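Local coordinates for protein putative secreted endoglycosylceramidase (Rhodococcus hoagii, PDB 6JYZ) that probably hydrolyses the O-glycosidic link between sugar and ceramide in galactose-based glycosphingolipids, as an endogalactosylceramidase of glycoside hydrolase family 5, at residues T39-G44 / R407-A412; G423-G428 / E470-T475; A434-A439 / W461-E466. One frame throughout, in Å; residues are numbered along the deposited sequence.

Overall arrangement
The three contacts run outward from the family 5 (beta/alpha)8 barrel into the beta-rich C-terminal part of the chain. Contact 1 joins barrel strand 38-47 to strand 409-414, which pairs in turn with strand 431-437 of contact 3; their centres lie about 11 Å apart. Contact 2, about 14 Å between centres from each of the others, belongs to a separate four-stranded antiparallel sheet. Along the chain contact 1 closes first, and contact 3 then falls within the span from 423-428 to 470-475. Phe424 and Val473 of contact 2 pack against Ala434, Tyr436 and Leu463 of contact 3, so two sheets share one apolar layer, a sandwich anchored to the barrel through contact 1.

Contact 1 (T39-G44 / R407-A412); sequences TVLLRG and RAYPRA. With IPA (isopropyl alcohol), chain C.
Arg43 and Tyr409 run antiparallel past one another, their flat groups 21° from coplanar. Arg43 CD lies above one face of the Tyr409 ring, toward its rim, and the chain runs on extended, so that NH1 passes the ring and lies 3.8 Å from Tyr409 CB. The ring is placed there by its chi1 of 70°, which sets CG between the backbone N and the carbonyl carbon. At the ring edge CE2 meets Leu41 O at 3.5 Å, while the hydroxyl bonds to Gly78 O. The long arginine can set aliphatic CB and CD over the tyrosine ring and still deliver its N-H groups to Asn351 OD1 and Ile355 O. Leu41 crosses Pro410 obliquely, its CD1 4.0 Å from Pro410 CG.

These side chains flank the join between the first strand of the family 5 barrel and strand 409-414, where Val40 and Ala412 form an antiparallel non-hydrogen-bonded pair. Leu41 N donates to Arg411 O at 3.0 Å. Arg411 and Ala412 together face Glu433, a classic beta bulge, and a water donates to both Thr39 O and Pro410 O.

Arg411 itself turns away from 39-44. Its NE and NH2 converge on O2 of an isopropanol, probably from the crystallisation liquor, with NE at 2.8 Å; NH2 also reaches Gly117 O, and Glu433 holds the same alcohol. A leucine here would probably leave Gly117 O without this donor and the alcohol bound to Glu433 without its two arginine N-H donors.

Contact 2 (G423-G428 / E470-T475); sequences GFRGDG and EYSVTT. With EDO (1,2-ethanediol), chain F.
Strands 423-428 and 471-475 form a regular antiparallel pair, with Phe424 across from Val473 and Gly426 across from Tyr471, at the middle of the four-stranded sheet in the C-terminal beta region. Their axes run at 174° and 4.8 Å apart. Four backbone bonds tie the two hydrogen-bonded pairs; the tightest of them runs from Val473 N to Phe424 O at 2.9 Å. Where the pairing reaches Gly423, a CB would collide with Val473 O and with the carbonyl before it, which explains the glycine.

One face of the pair carries Phe424, Tyr471 and Val473 and turns to strand 431-437. Phe424 and Val473 lie side by side, the valine CB over the face of the ring in a CH-pi contact, 4.1 Å from its centroid. Tyr471 folds across the strand, its CG between backbone N and carbonyl carbon (chi1 65°), and lays its ring over Gly426, with CE2 3.4 Å from Gly426 C. A side chain at Gly426 would strike the tyrosine hydroxyl, so glycine suits the place; that hydroxyl bonds Pro414 O.

The other face is polar. The Arg425 guanidinium lies with one face on Ser472 CB, NH1 at 3.4 Å, and an ethanediol, probably from the crystallisation liquor, sits at its edge: NE donates to O1 at 2.8 Å and NH2 to O2, while Glu418 holds the diol too.

Asp427 and Glu470 cross with carboxylate planes nearly perpendicular, OD2 and OE2 4.5 Å apart, and one water donates to both. Two like charges so close would be expected to raise each other's proton affinity; the shared water probably eases that cost at this solvent-exposed end of the pair.

Contact 3 (A434-A439 / W461-E466); sequences AWYPGA and WRLIGE
Four backbone hydrogen bonds hold Ala434 to Leu463 and Tyr436 to Trp461, the two hydrogen-bonded pairs of an antiparallel match. The shortest runs from Trp461 N to Tyr436 O, 2.8 Å. Between them Trp435 and Arg462 form a non-hydrogen-bonded pair, where the Arg462 CA-H approaches Ala434 O and the Trp435 CA-H approaches Trp461 O.

Beyond the strand a weak side-chain bond adds a link: Trp461 NE1 reaches Gly438 O at 2.9 Å, bent to 122° at the hydrogen. The acceptor lies at the indole edge, near its plane. Glycine fits position 438, since at its phi of 101° any side chain would run into the carbonyl oxygen of Pro437.

Strands 431-437 and 460-467 continue the sheet that strand 409-414 links to the barrel, and their 151° angle reflects the usual sheet twist. On the face with Ala434, apolar groups meet: Tyr436 crosses Leu463, with CE1 3.8 Å from Leu463 CB at the ring edge, and Leu463 CD2 comes to 4.2 Å from Ala434 CB. Small alanine beside branched leucine suits this buried layer, which Val473 also joins.

On the Trp435 and Arg462 face the polar ends part. Arg462 CD lies loosely at the indole edge of Trp435, and bends at chi2 and chi3 carry its guanidinium to a salt bridge with Glu433, while Trp435 NE1 bonds Ala406 O.

Contact 1 (T39-G44 / R407-A412)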
ATOM      1  N   THR A  39      16.231  -1.381 -12.917  1.00 10.49           N
ATOM      2  CA  THR A  39      15.316  -0.516 -12.190  1.00 11.26           C
ATOM      3  C   THR A  39      13.915  -1.084 -12.295  1.00 11.33           C
ATOM      4  O   THR A  39      13.429  -1.396 -13.403  1.00 11.71           O
ATOM      5  CB  THR A  39      15.346   0.872 -12.818  1.00 11.04           C
ATOM      6  OG1 THR A  39      16.685   1.349 -12.766  1.00 13.71           O
ATOM      7  CG2 THR A  39      14.434   1.816 -12.086  1.00 12.37           C
ATOM      8  N   VAL A  40      13.218  -1.224 -11.159  1.00 10.60           N
ATOM      9  CA  VAL A  40      11.919  -1.850 -11.122  1.00 10.43           C
ATOM     10  C   VAL A  40      10.854  -0.835 -10.767  1.00 10.71           C
ATOM     11  O   VAL A  40      10.967  -0.207  -9.701  1.00 11.33           O
ATOM     12  CB  VAL A  40      11.950  -3.074 -10.177  1.00 11.04           C
ATOM     13  CG1 VAL A  40      10.539  -3.650 -10.038  1.00 14.18           C
ATOM     14  CG2 VAL A  40      12.907  -4.139 -10.729  1.00 12.83           C
ATOM     15  N   LEU A  41       9.768  -0.761 -11.522  1.00 10.14           N
ATOM     16  CA  LEU A  41       8.616   0.025 -11.149  1.00  9.88           C
ATOM     17  C   LEU A  41       7.556  -0.942 -10.673  1.00 10.06           C
ATOM     18  O   LEU A  41       7.066  -1.797 -11.431  1.00 11.01           O
ATOM     19  CB  LEU A  41       8.107   0.841 -12.367  1.00 10.52           C
ATOM     20  CG  LEU A  41       9.049   1.934 -12.899  1.00 10.68           C
ATOM     21  CD1 LEU A  41       8.393   2.633 -14.067  1.00 12.12           C
ATOM     22  CD2 LEU A  41       9.402   2.955 -11.790  1.00 12.83           C
ATOM     23  N   LEU A  42       7.159  -0.751  -9.419  1.00  9.46           N
ATOM     24  CA  LEU A  42       6.175  -1.595  -8.752  1.00  9.65           C
ATOM     25  C   LEU A  42       4.865  -0.842  -8.745  1.00  9.47           C
ATOM     26  O   LEU A  42       4.687   0.068  -7.878  1.00 10.03           O
ATOM     27  CB  LEU A  42       6.626  -1.947  -7.331  1.00 10.04           C
ATOM     28  CG  LEU A  42       7.879  -2.824  -7.236  1.00 10.45           C
ATOM     29  CD1 LEU A  42       8.291  -2.900  -5.770  1.00 11.56           C
ATOM     30  CD2 LEU A  42       7.589  -4.210  -7.832  1.00 12.63           C
ATOM     31  N   ARG A  43       3.942  -1.152  -9.663  1.00  9.26           N
ATOM     32  CA  ARG A  43       2.659  -0.460  -9.756  1.00 10.33           C
ATOM     33  C   ARG A  43       1.551  -1.459  -9.624  1.00  9.49           C
ATOM     34  O   ARG A  43       1.541  -2.509 -10.314  1.00 10.25           O
ATOM     35  CB  ARG A  43       2.618   0.257 -11.104  1.00 12.69           C
ATOM     36  CG  ARG A  43       3.629   1.419 -10.973  1.00 15.65           C
ATOM     37  CD  ARG A  43       3.501   2.338 -12.151  1.00 17.70           C
ATOM     38  NE  ARG A  43       4.480   3.421 -12.042  1.00 13.49           N
ATOM     39  CZ  ARG A  43       4.600   4.228 -13.063  1.00 12.59           C
ATOM     40  NH1 ARG A  43       3.821   4.068 -14.133  1.00 14.83           N
ATOM     41  NH2 ARG A  43       5.541   5.148 -13.031  1.00 12.10           N
ATOM     42  N   GLY A  44       0.566  -1.158  -8.790  1.00  9.50           N
ATOM     43  CA  GLY A  44      -0.502  -2.133  -8.576  1.00  9.79           C
ATOM     44  C   GLY A  44      -1.555  -1.572  -7.643  1.00  9.21           C
ATOM     45  O   GLY A  44      -1.845  -0.366  -7.678  1.00  9.76           O
ATOM     46  N   ARG A 407      -2.233   1.899 -17.758  1.00 11.00           N
ATOM     47  CA  ARG A 407      -1.328   2.506 -18.733  1.00 11.29           C
ATOM     48  C   ARG A 407      -0.010   1.775 -18.835  1.00 11.41           C
ATOM     49  O   ARG A 407       0.558   1.239 -17.873  1.00 12.18           O
ATOM     50  CB  ARG A 407      -1.100   3.983 -18.427  1.00 11.61           C
ATOM     51  CG  ARG A 407      -2.294   4.830 -18.894  1.00 12.26           C
ATOM     52  CD  ARG A 407      -2.334   6.235 -18.306  1.00 14.33           C
ATOM     53  NE  ARG A 407      -1.098   6.947 -18.525  1.00 14.13           N
ATOM     54  CZ  ARG A 407      -0.807   8.186 -18.047  1.00 13.10           C
ATOM     55  NH1 ARG A 407      -1.755   8.873 -17.410  1.00 14.66           N
ATOM     56  NH2 ARG A 407       0.429   8.640 -18.155  1.00 16.23           N
ATOM     57  N   ALA A 408       0.564   1.778 -20.048  1.00 11.56           N
ATOM     58  CA  ALA A 408       1.824   1.130 -20.348  1.00 10.88           C
ATOM     59  C   ALA A 408       2.936   1.629 -19.428  1.00 10.34           C
ATOM     60  O   ALA A 408       3.023   2.861 -19.116  1.00 11.72           O
ATOM     61  CB  ALA A 408       2.200   1.447 -21.824  1.00 11.39           C
ATOM     62  N   TYR A 409       3.855   0.749 -19.043  1.00 10.24           N
ATOM     63  CA  TYR A 409       5.033   1.151 -18.283  1.00  9.52           C
ATOM     64  C   TYR A 409       6.102   0.083 -18.371  1.00  9.89           C
ATOM     65  O   TYR A 409       5.774  -1.098 -18.549  1.00 10.59           O
ATOM     66  CB  TYR A 409       4.704   1.443 -16.778  1.00 10.37           C
ATOM     67  CG  TYR A 409       4.358   0.222 -15.930  1.00  9.44           C
ATOM     68  CD1 TYR A 409       3.168  -0.444 -16.124  1.00 10.94           C
ATOM     69  CD2 TYR A 409       5.253  -0.241 -14.997  1.00 10.18           C
ATOM     70  CE1 TYR A 409       2.846  -1.592 -15.385  1.00 11.17           C
ATOM     71  CE2 TYR A 409       4.937  -1.371 -14.228  1.00 10.52           C
ATOM     72  CZ  TYR A 409       3.758  -2.045 -14.451  1.00 10.71           C
ATOM     73  OH  TYR A 409       3.465  -3.157 -13.668  1.00 11.99           O
ATOM     74  N   PRO A 410       7.351   0.428 -18.134  1.00  9.67           N
ATOM     75  CA  PRO A 410       8.427  -0.566 -18.018  1.00 10.84           C
ATOM     76  C   PRO A 410       8.405  -1.165 -16.609  1.00 11.38           C
ATOM     77  O   PRO A 410       8.582  -0.434 -15.601  1.00 11.48           O
ATOM     78  CB  PRO A 410       9.718   0.228 -18.276  1.00 11.35           C
ATOM     79  CG  PRO A 410       9.350   1.655 -17.798  1.00 10.87           C
ATOM     80  CD  PRO A 410       7.884   1.836 -18.105  1.00 10.60           C
ATOM     81  N   ARG A 411       8.197  -2.455 -16.507  1.00 10.43           N
ATOM     82  CA  ARG A 411       8.294  -3.173 -15.236  1.00 11.01           C
ATOM     83  C   ARG A 411       9.716  -3.213 -14.723  1.00 10.56           C
ATOM     84  O   ARG A 411       9.998  -2.990 -13.517  1.00 11.67           O
ATOM     85  CB  ARG A 411       7.755  -4.603 -15.383  1.00 11.51           C
ATOM     86  CG  ARG A 411       6.284  -4.685 -15.769  1.00 11.98           C
ATOM     87  CD  ARG A 411       5.991  -6.126 -16.278  1.00 13.48           C
ATOM     88  NE  ARG A 411       6.339  -7.185 -15.326  1.00 12.53           N
ATOM     89  CZ  ARG A 411       5.483  -7.882 -14.567  1.00 11.56           C
ATOM     90  NH1 ARG A 411       4.197  -7.695 -14.626  1.00 11.65           N
ATOM     91  NH2 ARG A 411       6.032  -8.742 -13.743  1.00 13.12           N
ATOM     92  N   ALA A 412      10.664  -3.494 -15.599  1.00 11.15           N
ATOM     93  CA  ALA A 412      12.060  -3.634 -15.258  1.00 11.54           C
ATOM     94  C   ALA A 412      12.903  -3.174 -16.432  1.00 11.97           C
ATOM     95  O   ALA A 412      12.610  -3.590 -17.585  1.00 13.55           O
ATOM     96  CB  ALA A 412      12.402  -5.075 -14.876  1.00 13.67           C
TER
HETATM   97  C1  IPA C 502       9.527  -6.704 -12.613  1.00 30.23           C
HETATM   98  C2  IPA C 502       9.881  -7.882 -13.527  1.00 30.30           C
HETATM   99  C3  IPA C 502       9.856  -9.214 -12.852  1.00 32.81           C
HETATM  100  O2  IPA C 502       8.916  -7.988 -14.580  1.00 22.94           O
HETATM  101  O   HOH W   1      11.444  -0.066 -15.150  1.00 17.43           O

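Contact 2 (G423-G428 / E470-T475)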
ATOM      1  N   GLY A 423       6.646   6.490 -23.878  1.00 14.59           N
ATOM      2  CA  GLY A 423       7.535   5.355 -23.718  1.00 13.66           C
ATOM      3  C   GLY A 423       8.676   5.694 -22.792  1.00 12.81           C
ATOM      4  O   GLY A 423       8.570   6.550 -21.894  1.00 14.99           O
ATOM      5  N   PHE A 424       9.796   4.991 -22.890  1.00 11.93           N
ATOM      6  CA  PHE A 424      10.841   5.041 -21.875  1.00 11.20           C
ATOM      7  C   PHE A 424      12.211   4.879 -22.466  1.00 10.64           C
ATOM      8  O   PHE A 424      12.310   4.423 -23.646  1.00 11.78           O
ATOM      9  CB  PHE A 424      10.634   4.003 -20.732  1.00 11.40           C
ATOM     10  CG  PHE A 424      10.551   2.562 -21.250  1.00 10.07           C
ATOM     11  CD1 PHE A 424       9.386   1.999 -21.710  1.00 10.98           C
ATOM     12  CD2 PHE A 424      11.716   1.818 -21.233  1.00 10.75           C
ATOM     13  CE1 PHE A 424       9.368   0.683 -22.171  1.00 11.29           C
ATOM     14  CE2 PHE A 424      11.690   0.491 -21.693  1.00 12.39           C
ATOM     15  CZ  PHE A 424      10.551  -0.063 -22.166  1.00 10.76           C
ATOM     16  N   ARG A 425      13.225   5.259 -21.752  1.00 11.06           N
ATOM     17  CA  ARG A 425      14.583   5.204 -22.258  1.00 12.35           C
ATOM     18  C   ARG A 425      15.549   5.005 -21.136  1.00 11.81           C
ATOM     19  O   ARG A 425      15.196   5.267 -19.941  1.00 12.24           O
ATOM     20  CB  ARG A 425      14.974   6.382 -23.135  1.00 16.01           C
ATOM     21  CG  ARG A 425      15.065   7.707 -22.437  1.00 18.40           C
ATOM     22  CD  ARG A 425      15.458   8.843 -23.449  1.00 18.41           C
ATOM     23  NE  ARG A 425      14.427   9.003 -24.458  1.00 17.57           N
ATOM     24  CZ  ARG A 425      14.554   8.657 -25.756  1.00 15.12           C
ATOM     25  NH1 ARG A 425      15.671   8.214 -26.269  1.00 16.49           N
ATOM     26  NH2 ARG A 425      13.483   8.661 -26.517  1.00 18.64           N
ATOM     27  N   GLY A 426      16.754   4.574 -21.412  1.00 11.81           N
ATOM     28  CA  GLY A 426      17.743   4.366 -20.387  1.00 12.30           C
ATOM     29  C   GLY A 426      19.091   4.057 -20.981  1.00 12.07           C
ATOM     30  O   GLY A 426      19.307   4.229 -22.221  1.00 12.84           O
ATOM     31  N   ASP A 427      20.019   3.735 -20.141  1.00 12.17           N
ATOM     32  CA  ASP A 427      21.370   3.367 -20.557  1.00 13.35           C
ATOM     33  C   ASP A 427      21.867   2.285 -19.645  1.00 13.92           C
ATOM     34  O   ASP A 427      22.163   2.608 -18.456  1.00 14.39           O
ATOM     35  CB  ASP A 427      22.270   4.614 -20.560  1.00 16.82           C
ATOM     36  CG  ASP A 427      23.656   4.366 -21.114  1.00 18.23           C
ATOM     37  OD1 ASP A 427      24.026   3.231 -21.254  1.00 18.86           O
ATOM     38  OD2 ASP A 427      24.406   5.397 -21.239  1.00 25.17           O
ATOM     39  N   GLY A 428      21.908   1.049 -20.130  1.00 13.11           N
ATOM     40  CA  GLY A 428      22.331  -0.027 -19.256  1.00 13.66           C
ATOM     41  C   GLY A 428      22.292  -1.344 -20.011  1.00 14.21           C
ATOM     42  O   GLY A 428      21.893  -1.399 -21.191  1.00 15.16           O
ATOM     43  N   GLU A 470      22.781   2.697 -24.420  1.00 13.50           N
ATOM     44  CA  GLU A 470      21.624   3.561 -24.551  1.00 14.16           C
ATOM     45  C   GLU A 470      20.526   2.809 -25.272  1.00 12.49           C
ATOM     46  O   GLU A 470      20.800   2.156 -26.321  1.00 14.88           O
ATOM     47  CB  GLU A 470      21.948   4.807 -25.363  1.00 16.51           C
ATOM     48  CG  GLU A 470      22.822   5.822 -24.640  1.00 20.18           C
ATOM     49  CD  GLU A 470      22.887   7.182 -25.351  1.00 22.67           C
ATOM     50  OE1 GLU A 470      22.470   7.276 -26.517  1.00 26.70           O
ATOM     51  OE2 GLU A 470      23.380   8.113 -24.715  1.00 29.07           O
ATOM     52  N   TYR A 471      19.281   2.992 -24.920  1.00 11.86           N
ATOM     53  CA  TYR A 471      18.157   2.401 -25.595  1.00 11.31           C
ATOM     54  C   TYR A 471      16.891   3.207 -25.416  1.00 11.18           C
ATOM     55  O   TYR A 471      16.827   4.019 -24.463  1.00 11.53           O
ATOM     56  CB  TYR A 471      17.906   0.962 -25.138  1.00 11.98           C
ATOM     57  CG  TYR A 471      17.504   0.895 -23.665  1.00 11.89           C
ATOM     58  CD1 TYR A 471      16.151   1.004 -23.287  1.00 13.62           C
ATOM     59  CD2 TYR A 471      18.464   0.816 -22.682  1.00 12.25           C
ATOM     60  CE1 TYR A 471      15.818   1.078 -21.927  1.00 13.09           C
ATOM     61  CE2 TYR A 471      18.135   0.847 -21.316  1.00 13.18           C
ATOM     62  CZ  TYR A 471      16.816   1.011 -20.984  1.00 13.17           C
ATOM     63  OH  TYR A 471      16.504   1.016 -19.615  1.00 15.28           O
ATOM     64  N   SER A 472      15.909   2.999 -26.238  1.00 10.69           N
ATOM     65  CA  SER A 472      14.616   3.606 -26.005  1.00 10.92           C
ATOM     66  C   SER A 472      13.563   2.717 -26.598  1.00 11.56           C
ATOM     67  O   SER A 472      13.787   1.968 -27.571  1.00 12.30           O
ATOM     68  CB  SER A 472      14.526   5.020 -26.502  1.00 12.64           C
ATOM     69  OG  SER A 472      14.705   5.003 -27.963  1.00 14.49           O
ATOM     70  N   VAL A 473      12.363   2.777 -26.059  1.00 11.17           N
ATOM     71  CA  VAL A 473      11.203   2.072 -26.559  1.00 11.10           C
ATOM     72  C   VAL A 473      10.071   3.061 -26.565  1.00 12.32           C
ATOM     73  O   VAL A 473       9.598   3.480 -25.466  1.00 12.20           O
ATOM     74  CB  VAL A 473      10.813   0.810 -25.746  1.00 12.09           C
ATOM     75  CG1 VAL A 473       9.626   0.154 -26.402  1.00 14.17           C
ATOM     76  CG2 VAL A 473      11.991  -0.110 -25.585  1.00 12.76           C
ATOM     77  N   THR A 474       9.610   3.544 -27.715  1.00 14.01           N
ATOM     78  CA  THR A 474       8.659   4.644 -27.768  1.00 15.64           C
ATOM     79  C   THR A 474       7.543   4.267 -28.723  1.00 18.84           C
ATOM     80  O   THR A 474       7.587   3.369 -29.584  1.00 19.18           O
ATOM     81  CB  THR A 474       9.375   6.023 -27.813  1.00 22.34           C
ATOM     82  OG1 THR A 474      10.127   6.087 -28.996  1.00 22.73           O
ATOM     83  CG2 THR A 474      10.418   6.352 -26.755  1.00 24.32           C
ATOM     84  N   THR A 475       6.402   4.894 -28.533  1.00 21.38           N
ATOM     85  CA  THR A 475       5.417   4.870 -29.624  1.00 23.44           C
ATOM     86  C   THR A 475       5.826   5.707 -30.841  1.00 25.20           C
ATOM     87  O   THR A 475       6.447   6.784 -30.784  1.00 27.34           O
ATOM     88  CB  THR A 475       4.054   5.358 -29.157  1.00 26.43           C
ATOM     89  OG1 THR A 475       4.261   6.694 -28.784  1.00 35.15           O
ATOM     90  CG2 THR A 475       3.696   4.697 -27.835  1.00 24.37           C
TER
HETATM   91  C1  EDO F 505      10.959   9.379 -22.619  1.00 33.47           C
HETATM   92  O1  EDO F 505      12.335   9.735 -22.716  1.00 33.04           O
HETATM   93  C2  EDO F 505      10.568   8.815 -23.908  1.00 30.50           C
HETATM   94  O2  EDO F 505      11.048   9.495 -25.057  1.00 32.99           O
HETATM   95  O   HOH W   2      16.502   6.511 -28.637  1.00 27.38           O
HETATM   96  O   HOH W   3      23.553   7.822 -22.033  1.00 37.46           O

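Contact 3 (A434-A439 / W461-E466)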
ATOM      1  N   ALA A 434       8.366  -4.866 -20.250  1.00 10.97           N
ATOM      2  CA  ALA A 434       7.401  -3.775 -20.223  1.00 11.08           C
ATOM      3  C   ALA A 434       5.996  -4.286 -20.458  1.00 10.97           C
ATOM      4  O   ALA A 434       5.796  -5.344 -21.121  1.00 13.32           O
ATOM      5  CB  ALA A 434       7.780  -2.674 -21.168  1.00 12.01           C
ATOM      6  N   TRP A 435       5.001  -3.535 -19.992  1.00 10.78           N
ATOM      7  CA  TRP A 435       3.582  -3.812 -20.181  1.00 11.37           C
ATOM      8  C   TRP A 435       2.945  -2.784 -21.099  1.00 10.53           C
ATOM      9  O   TRP A 435       3.217  -1.594 -20.988  1.00 10.75           O
ATOM     10  CB  TRP A 435       2.910  -3.679 -18.787  1.00 11.09           C
ATOM     11  CG  TRP A 435       1.426  -3.512 -18.828  1.00 11.06           C
ATOM     12  CD1 TRP A 435       0.708  -2.351 -18.646  1.00 10.81           C
ATOM     13  CD2 TRP A 435       0.400  -4.506 -19.127  1.00 10.78           C
ATOM     14  NE1 TRP A 435      -0.645  -2.547 -18.786  1.00 10.99           N
ATOM     15  CE2 TRP A 435      -0.856  -3.867 -19.105  1.00 10.35           C
ATOM     16  CE3 TRP A 435       0.474  -5.900 -19.350  1.00 11.54           C
ATOM     17  CZ2 TRP A 435      -2.049  -4.601 -19.258  1.00 11.17           C
ATOM     18  CZ3 TRP A 435      -0.725  -6.605 -19.503  1.00 11.95           C
ATOM     19  CH2 TRP A 435      -1.957  -5.954 -19.455  1.00 11.82           C
ATOM     20  N   TYR A 436       1.998  -3.270 -21.924  1.00 11.02           N
ATOM     21  CA  TYR A 436       1.157  -2.399 -22.730  1.00 11.10           C
ATOM     22  C   TYR A 436      -0.276  -2.907 -22.655  1.00 11.68           C
ATOM     23  O   TYR A 436      -0.482  -4.106 -22.869  1.00 12.56           O
ATOM     24  CB  TYR A 436       1.574  -2.380 -24.223  1.00 11.93           C
ATOM     25  CG  TYR A 436       2.976  -1.887 -24.441  1.00 10.70           C
ATOM     26  CD1 TYR A 436       4.061  -2.738 -24.296  1.00 10.59           C
ATOM     27  CD2 TYR A 436       3.184  -0.557 -24.707  1.00 12.06           C
ATOM     28  CE1 TYR A 436       5.353  -2.269 -24.339  1.00 11.72           C
ATOM     29  CE2 TYR A 436       4.492  -0.068 -24.797  1.00 11.77           C
ATOM     30  CZ  TYR A 436       5.554  -0.920 -24.601  1.00 11.86           C
ATOM     31  OH  TYR A 436       6.839  -0.443 -24.613  1.00 15.51           O
ATOM     32  N   PRO A 437      -1.289  -2.090 -22.373  1.00 11.95           N
ATOM     33  CA  PRO A 437      -2.665  -2.587 -22.287  1.00 12.59           C
ATOM     34  C   PRO A 437      -3.317  -2.677 -23.662  1.00 13.56           C
ATOM     35  O   PRO A 437      -2.954  -1.936 -24.583  1.00 13.87           O
ATOM     36  CB  PRO A 437      -3.391  -1.468 -21.482  1.00 13.32           C
ATOM     37  CG  PRO A 437      -2.619  -0.193 -21.853  1.00 13.74           C
ATOM     38  CD  PRO A 437      -1.176  -0.670 -22.006  1.00 12.49           C
ATOM     39  N   GLY A 438      -4.357  -3.499 -23.694  1.00 14.31           N
ATOM     40  CA  GLY A 438      -5.333  -3.444 -24.788  1.00 16.42           C
ATOM     41  C   GLY A 438      -5.104  -4.533 -25.812  1.00 17.02           C
ATOM     42  O   GLY A 438      -4.040  -5.138 -25.941  1.00 18.65           O
ATOM     43  N   ALA A 439      -6.187  -4.740 -26.588  1.00 18.78           N
ATOM     44  CA  ALA A 439      -6.155  -5.808 -27.572  1.00 22.26           C
ATOM     45  C   ALA A 439      -5.308  -5.460 -28.796  1.00 22.70           C
ATOM     46  O   ALA A 439      -4.703  -6.379 -29.341  1.00 26.03           O
ATOM     47  CB  ALA A 439      -7.590  -6.130 -27.974  1.00 22.88           C
ATOM     48  N   TRP A 461      -0.232  -6.843 -23.503  1.00 14.96           N
ATOM     49  CA  TRP A 461       0.952  -7.314 -24.148  1.00 14.79           C
ATOM     50  C   TRP A 461       2.132  -7.167 -23.218  1.00 15.95           C
ATOM     51  O   TRP A 461       2.217  -6.176 -22.478  1.00 15.04           O
ATOM     52  CB  TRP A 461       1.276  -6.520 -25.410  1.00 16.70           C
ATOM     53  CG  TRP A 461       0.154  -6.553 -26.388  1.00 18.27           C
ATOM     54  CD1 TRP A 461      -1.000  -5.828 -26.357  1.00 18.18           C
ATOM     55  CD2 TRP A 461       0.127  -7.390 -27.549  1.00 22.77           C
ATOM     56  NE1 TRP A 461      -1.786  -6.207 -27.414  1.00 21.63           N
ATOM     57  CE2 TRP A 461      -1.104  -7.097 -28.184  1.00 23.56           C
ATOM     58  CE3 TRP A 461       1.014  -8.308 -28.123  1.00 25.52           C
ATOM     59  CZ2 TRP A 461      -1.492  -7.774 -29.350  1.00 27.92           C
ATOM     60  CZ3 TRP A 461       0.662  -8.933 -29.309  1.00 31.86           C
ATOM     61  CH2 TRP A 461      -0.576  -8.647 -29.899  1.00 29.07           C
ATOM     62  N   ARG A 462       3.043  -8.132 -23.262  1.00 16.21           N
ATOM     63  CA  ARG A 462       4.325  -8.024 -22.553  1.00 16.58           C
ATOM     64  C   ARG A 462       5.424  -7.932 -23.561  1.00 16.45           C
ATOM     65  O   ARG A 462       5.491  -8.744 -24.534  1.00 19.47           O
ATOM     66  CB  ARG A 462       4.521  -9.225 -21.640  1.00 18.58           C
ATOM     67  CG  ARG A 462       3.634  -9.155 -20.409  1.00 18.69           C
ATOM     68  CD  ARG A 462       4.217  -8.143 -19.357  1.00 20.31           C
ATOM     69  NE  ARG A 462       5.509  -8.590 -18.864  1.00 17.26           N
ATOM     70  CZ  ARG A 462       5.701  -9.418 -17.873  1.00 18.18           C
ATOM     71  NH1 ARG A 462       4.651  -9.906 -17.258  1.00 18.52           N
ATOM     72  NH2 ARG A 462       6.949  -9.732 -17.559  1.00 20.43           N
ATOM     73  N   LEU A 463       6.355  -6.999 -23.415  1.00 15.48           N
ATOM     74  CA  LEU A 463       7.515  -6.815 -24.218  1.00 14.89           C
ATOM     75  C   LEU A 463       8.729  -7.308 -23.463  1.00 16.07           C
ATOM     76  O   LEU A 463       8.907  -6.991 -22.260  1.00 15.55           O
ATOM     77  CB  LEU A 463       7.637  -5.335 -24.585  1.00 16.27           C
ATOM     78  CG  LEU A 463       8.989  -4.963 -25.157  1.00 18.57           C
ATOM     79  CD1 LEU A 463       9.138  -5.336 -26.613  1.00 28.56           C
ATOM     80  CD2 LEU A 463       9.192  -3.442 -25.036  1.00 26.17           C
ATOM     81  N   ILE A 464       9.608  -8.005 -24.153  1.00 15.67           N
ATOM     82  CA  ILE A 464      10.943  -8.295 -23.686  1.00 15.07           C
ATOM     83  C   ILE A 464      11.934  -7.927 -24.737  1.00 14.56           C
ATOM     84  O   ILE A 464      11.640  -7.900 -25.937  1.00 17.15           O
ATOM     85  CB  ILE A 464      11.082  -9.771 -23.270  1.00 20.64           C
ATOM     86  CG1 ILE A 464      10.058 -10.211 -22.227  1.00 26.39           C
ATOM     87  CG2 ILE A 464      12.487 -10.114 -22.824  1.00 27.08           C
ATOM     88  CD1 ILE A 464      10.370  -9.845 -20.826  1.00 38.94           C
ATOM     89  N   GLY A 465      13.131  -7.573 -24.345  1.00 14.02           N
ATOM     90  CA  GLY A 465      14.224  -7.349 -25.248  1.00 15.92           C
ATOM     91  C   GLY A 465      15.507  -7.093 -24.495  1.00 14.29           C
ATOM     92  O   GLY A 465      15.467  -7.001 -23.255  1.00 16.34           O
ATOM     93  N   GLU A 466      16.647  -7.072 -25.129  1.00 15.18           N
ATOM     94  CA  GLU A 466      17.926  -6.934 -24.463  1.00 15.09           C
ATOM     95  C   GLU A 466      18.594  -5.624 -24.821  1.00 15.58           C
ATOM     96  O   GLU A 466      18.782  -5.315 -26.004  1.00 16.98           O
ATOM     97  CB  GLU A 466      18.892  -8.052 -24.932  1.00 20.79           C
ATOM     98  CG  GLU A 466      20.105  -8.223 -24.015  1.00 27.47           C
ATOM     99  CD  GLU A 466      19.907  -8.742 -22.586  1.00 34.10           C
ATOM    100  OE1 GLU A 466      18.811  -9.247 -22.277  1.00 32.53           O
ATOM    101  OE2 GLU A 466      20.871  -8.647 -21.773  1.00 42.81           O
TER